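Local coordinates for Rio2 kinase (Chaetomium thermophilum, PDB 4GYI), which is an atypical RIO-family protein kinase that acts as an ATPase in maturation of the pre-40S ribosomal subunit and probably phosphorylates serine and threonine, at residues K118-G130 with I181-V193. Residues are numbered along the deposited sequence; the frame is centred on the assembly and turned at random.
With ADP (adenosine-5'-diphosphate), chain B; EDO (1,2-ethanediol), chain D; EDO (1,2-ethanediol), chain E.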
# COMPACT_ATOMS: atom_id res chain seq x y z
N LYS A 118 21.07 2.61 11.02
CA LYS A 118 22.30 2.54 10.24
C LYS A 118 22.37 3.63 9.15
O LYS A 118 23.42 3.83 8.53
CB LYS A 118 22.46 1.15 9.61
CG LYS A 118 23.11 0.11 10.53
CD LYS A 118 22.25 -0.22 11.75
CE LYS A 118 23.09 -0.30 13.03
NZ LYS A 118 24.09 -1.41 13.00
N GLY A 119 21.27 4.34 8.93
CA GLY A 119 21.25 5.43 7.97
C GLY A 119 20.84 4.99 6.57
O GLY A 119 20.99 5.73 5.60
N LYS A 120 20.31 3.78 6.47
CA LYS A 120 19.84 3.26 5.20
C LYS A 120 18.42 3.77 4.90
O LYS A 120 17.53 3.70 5.74
CB LYS A 120 19.87 1.73 5.21
CG LYS A 120 19.45 1.10 3.91
CD LYS A 120 19.45 -0.41 4.03
CE LYS A 120 18.71 -1.06 2.86
NZ LYS A 120 18.29 -2.45 3.19
N GLN A 121 18.21 4.31 3.70
CA GLN A 121 16.89 4.83 3.33
C GLN A 121 15.97 3.74 2.81
O GLN A 121 16.38 2.87 2.04
CB GLN A 121 17.00 5.97 2.31
CG GLN A 121 17.88 7.12 2.77
CD GLN A 121 18.04 8.19 1.71
OE1 GLN A 121 17.44 8.12 0.63
NE2 GLN A 121 18.83 9.20 2.01
N LYS A 122 14.72 3.78 3.26
CA LYS A 122 13.70 2.85 2.81
C LYS A 122 12.41 3.63 2.56
O LYS A 122 12.31 4.80 2.92
CB LYS A 122 13.45 1.79 3.88
CG LYS A 122 14.71 1.15 4.42
CD LYS A 122 14.48 0.64 5.82
CE LYS A 122 15.77 0.18 6.46
NZ LYS A 122 16.25 -1.13 5.93
N VAL A 123 11.42 2.97 1.96
CA VAL A 123 10.13 3.61 1.70
C VAL A 123 9.08 3.15 2.68
O VAL A 123 8.97 1.97 2.99
CB VAL A 123 9.65 3.32 0.25
CG1 VAL A 123 8.15 3.56 0.10
CG2 VAL A 123 10.43 4.17 -0.73
N LEU A 124 8.31 4.10 3.21
CA LEU A 124 7.15 3.78 4.00
C LEU A 124 5.91 4.10 3.17
O LEU A 124 5.72 5.23 2.72
CB LEU A 124 7.13 4.61 5.29
CG LEU A 124 5.86 4.47 6.13
CD1 LEU A 124 5.78 3.09 6.76
CD2 LEU A 124 5.80 5.54 7.20
N LYS A 125 5.07 3.10 2.92
CA LYS A 125 3.85 3.35 2.16
C LYS A 125 2.68 3.31 3.13
O LYS A 125 2.58 2.38 3.93
CB LYS A 125 3.65 2.31 1.06
CG LYS A 125 2.38 2.51 0.19
CD LYS A 125 2.34 1.48 -0.93
CE LYS A 125 1.06 1.58 -1.79
NZ LYS A 125 1.20 0.78 -3.05
N ILE A 126 1.82 4.32 3.07
CA ILE A 126 0.66 4.40 3.94
C ILE A 126 -0.60 4.35 3.09
O ILE A 126 -0.81 5.22 2.26
CB ILE A 126 0.67 5.74 4.73
CG1 ILE A 126 1.99 5.86 5.52
CG2 ILE A 126 -0.54 5.81 5.67
CD1 ILE A 126 2.13 7.17 6.31
N HIS A 127 -1.43 3.34 3.28
CA HIS A 127 -2.62 3.20 2.46
C HIS A 127 -3.73 4.14 2.92
O HIS A 127 -3.97 4.30 4.13
CB HIS A 127 -3.11 1.75 2.42
CG HIS A 127 -2.25 0.85 1.60
ND1 HIS A 127 -2.44 0.67 0.25
CD2 HIS A 127 -1.19 0.08 1.94
CE1 HIS A 127 -1.54 -0.19 -0.22
NE2 HIS A 127 -0.77 -0.56 0.79
N ARG A 128 -4.39 4.76 1.94
CA ARG A 128 -5.39 5.80 2.15
C ARG A 128 -6.71 5.55 1.41
O ARG A 128 -7.23 6.46 0.76
CB ARG A 128 -4.80 7.13 1.66
CG ARG A 128 -3.58 7.58 2.46
CD ARG A 128 -3.93 7.92 3.92
NE ARG A 128 -2.81 8.60 4.57
CZ ARG A 128 -2.58 8.61 5.88
NH1 ARG A 128 -3.40 7.97 6.72
NH2 ARG A 128 -1.52 9.27 6.36
N LEU A 129 -7.25 4.34 1.51
CA LEU A 129 -8.53 4.04 0.88
C LEU A 129 -9.60 4.99 1.44
O LEU A 129 -9.58 5.30 2.62
CB LEU A 129 -8.92 2.57 1.16
CG LEU A 129 -8.35 1.48 0.25
CD1 LEU A 129 -6.84 1.54 0.20
CD2 LEU A 129 -8.76 0.11 0.74
N GLY A 130 -10.51 5.47 0.60
CA GLY A 130 -11.57 6.36 1.05
C GLY A 130 -11.29 7.84 0.86
O GLY A 130 -12.20 8.68 0.95
N ILE A 181 9.98 -5.23 3.79
CA ILE A 181 10.75 -5.26 5.04
C ILE A 181 9.89 -5.44 6.29
O ILE A 181 10.23 -6.24 7.15
CB ILE A 181 11.63 -4.01 5.19
CG1 ILE A 181 12.64 -3.94 4.04
CG2 ILE A 181 12.34 -4.02 6.54
CD1 ILE A 181 13.32 -2.59 3.90
N ALA A 182 8.78 -4.72 6.40
CA ALA A 182 7.92 -4.88 7.56
C ALA A 182 6.54 -4.38 7.23
O ALA A 182 6.36 -3.69 6.24
CB ALA A 182 8.48 -4.11 8.74
N GLN A 183 5.56 -4.72 8.05
CA GLN A 183 4.20 -4.28 7.79
C GLN A 183 3.50 -4.02 9.11
O GLN A 183 3.56 -4.85 10.01
CB GLN A 183 3.44 -5.34 6.96
CG GLN A 183 2.03 -4.93 6.54
CD GLN A 183 0.99 -5.23 7.61
OE1 GLN A 183 0.98 -6.30 8.20
NE2 GLN A 183 0.12 -4.26 7.87
N SER A 184 2.86 -2.87 9.25
CA SER A 184 2.07 -2.65 10.45
C SER A 184 0.79 -1.90 10.12
O SER A 184 0.84 -0.83 9.51
CB SER A 184 2.86 -1.89 11.51
OG SER A 184 2.05 -1.62 12.65
N ARG A 185 -0.35 -2.47 10.50
CA ARG A 185 -1.64 -1.82 10.25
C ARG A 185 -1.81 -1.49 8.75
O ARG A 185 -1.76 -2.38 7.89
CB ARG A 185 -1.80 -0.59 11.15
CG ARG A 185 -1.80 -0.94 12.62
CD ARG A 185 -1.43 0.26 13.46
NE ARG A 185 -1.54 0.02 14.90
CZ ARG A 185 -0.53 -0.35 15.69
NH1 ARG A 185 0.68 -0.54 15.19
NH2 ARG A 185 -0.74 -0.53 16.97
N HIS A 186 -1.96 -0.21 8.43
CA HIS A 186 -2.14 0.23 7.04
C HIS A 186 -0.83 0.60 6.32
O HIS A 186 -0.85 1.29 5.30
CB HIS A 186 -3.11 1.41 6.96
CG HIS A 186 -2.69 2.61 7.77
ND1 HIS A 186 -2.10 2.51 9.01
CD2 HIS A 186 -2.79 3.94 7.51
CE1 HIS A 186 -1.86 3.73 9.49
NE2 HIS A 186 -2.26 4.61 8.59
N THR A 187 0.30 0.15 6.86
CA THR A 187 1.57 0.66 6.35
C THR A 187 2.52 -0.44 5.93
O THR A 187 2.45 -1.56 6.44
CB THR A 187 2.28 1.58 7.38
OG1 THR A 187 2.81 0.80 8.46
CG2 THR A 187 1.32 2.60 7.93
N ILE A 188 3.41 -0.13 4.99
CA ILE A 188 4.44 -1.08 4.64
C ILE A 188 5.75 -0.35 4.59
O ILE A 188 5.79 0.78 4.09
CB ILE A 188 4.21 -1.70 3.25
CG1 ILE A 188 2.95 -2.56 3.25
CG2 ILE A 188 5.43 -2.54 2.83
CD1 ILE A 188 2.66 -3.20 1.90
N VAL A 189 6.80 -0.97 5.11
CA VAL A 189 8.14 -0.45 4.93
C VAL A 189 8.80 -1.34 3.90
O VAL A 189 8.77 -2.55 4.04
CB VAL A 189 8.97 -0.46 6.24
CG1 VAL A 189 10.40 -0.05 5.96
CG2 VAL A 189 8.35 0.47 7.26
N MET A 190 9.37 -0.76 2.85
CA MET A 190 9.99 -1.58 1.82
C MET A 190 11.27 -0.89 1.34
O MET A 190 11.48 0.30 1.60
CB MET A 190 9.02 -1.75 0.66
CG MET A 190 8.85 -0.48 -0.17
SD MET A 190 7.58 -0.58 -1.44
CE MET A 190 6.11 -0.23 -0.51
N SER A 191 12.12 -1.62 0.62
CA SER A 191 13.36 -1.03 0.14
C SER A 191 13.05 0.12 -0.82
O SER A 191 11.98 0.16 -1.44
CB SER A 191 14.25 -2.07 -0.55
OG SER A 191 13.72 -2.45 -1.80
N LEU A 192 13.96 1.07 -0.89
CA LEU A 192 13.88 2.17 -1.84
C LEU A 192 14.56 1.71 -3.12
O LEU A 192 15.74 1.41 -3.11
CB LEU A 192 14.60 3.39 -1.28
CG LEU A 192 14.83 4.57 -2.22
CD1 LEU A 192 13.51 5.20 -2.61
CD2 LEU A 192 15.73 5.58 -1.51
N VAL A 193 13.83 1.64 -4.22
CA VAL A 193 14.40 1.16 -5.47
C VAL A 193 15.04 2.33 -6.19
O VAL A 193 14.44 3.39 -6.30
CB VAL A 193 13.29 0.56 -6.37
CG1 VAL A 193 13.87 0.02 -7.66
CG2 VAL A 193 12.55 -0.54 -5.64
PB ADP B . 0.02 4.29 -5.07
O1B ADP B . -0.47 5.49 -4.30
O2B ADP B . -0.02 4.35 -6.58
O3B ADP B . -0.70 3.02 -4.44
PA ADP B . 2.67 3.18 -5.39
O1A ADP B . 2.24 3.03 -6.82
O2A ADP B . 3.06 1.92 -4.62
O3A ADP B . 1.54 4.00 -4.57
O5' ADP B . 3.84 4.27 -5.36
C5' ADP B . 3.60 5.58 -5.90
C4' ADP B . 4.91 6.17 -6.41
O4' ADP B . 5.90 6.18 -5.36
C3' ADP B . 5.56 5.39 -7.55
O3' ADP B . 5.07 5.76 -8.85
C2' ADP B . 7.03 5.71 -7.39
O2' ADP B . 7.30 7.04 -7.87
C1' ADP B . 7.18 5.83 -5.90
N9 ADP B . 7.56 4.57 -5.24
C8 ADP B . 6.73 3.74 -4.58
N7 ADP B . 7.40 2.69 -4.04
C5 ADP B . 8.70 2.87 -4.35
C6 ADP B . 9.96 2.15 -4.09
N6 ADP B . 9.95 1.01 -3.37
N1 ADP B . 11.09 2.68 -4.58
C2 ADP B . 11.12 3.83 -5.29
N3 ADP B . 10.02 4.54 -5.57
C4 ADP B . 8.80 4.11 -5.13
C1 EDO D . -7.76 5.40 5.99
O1 EDO D . -7.54 4.91 4.67
C2 EDO D . -6.48 6.06 6.49
O2 EDO D . -5.41 5.16 6.26
C1 EDO E . -1.80 -4.61 12.70
O1 EDO E . -3.10 -4.77 12.11
C2 EDO E . -0.75 -5.36 11.89
O2 EDO E . -1.17 -5.49 10.52
O HOH W 1 16.29 0.59 0.79
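Val123 and Met190 lie side by side on the nucleotide face of the sheet, Val123 CB 3.9 Å from Met190 CG. Val123 CG2 meets Leu192 CD1, and both methyls also touch the adenine. The Met190 chain bends at its last torsion (chi3 83°), which lays CE against Lys125 CB, while SD takes a weak hydrogen bond from ADP N6. On the opposite face Leu124 CD1 packs on Val189 CG2 at 3.7 Å, and Ile126 CG2 lies 3.5 Å from His186 CD2; helix 79-92 packs on His186 and Thr187. Paired backbone bonds join Val123 to Met190 and Lys125 to Ile188 in antiparallel register; a nearly straight bond from His127 N to His186 O (2.9 Å, 178°) ends the ladder. Lys125 runs fully extended to the phosphates, its NZ hydrogen-bonding ADP O2A (2.7 Å) and the phosphoaspartate at position 258, and salt-bridged to Glu163. A methionine in its place would probably leave the alpha-phosphate and Glu163 without their shared positive partner. Beyond Met190, Ser191 O accepts from ADP N6, and Val193 N donates to ADP N1 (3.0 Å). The strand bearing the ATP-binding lysine, paired with the strand entering the hinge, is typical of the protein-kinase N-lobe, whose five-stranded sheet roofs the ATP site.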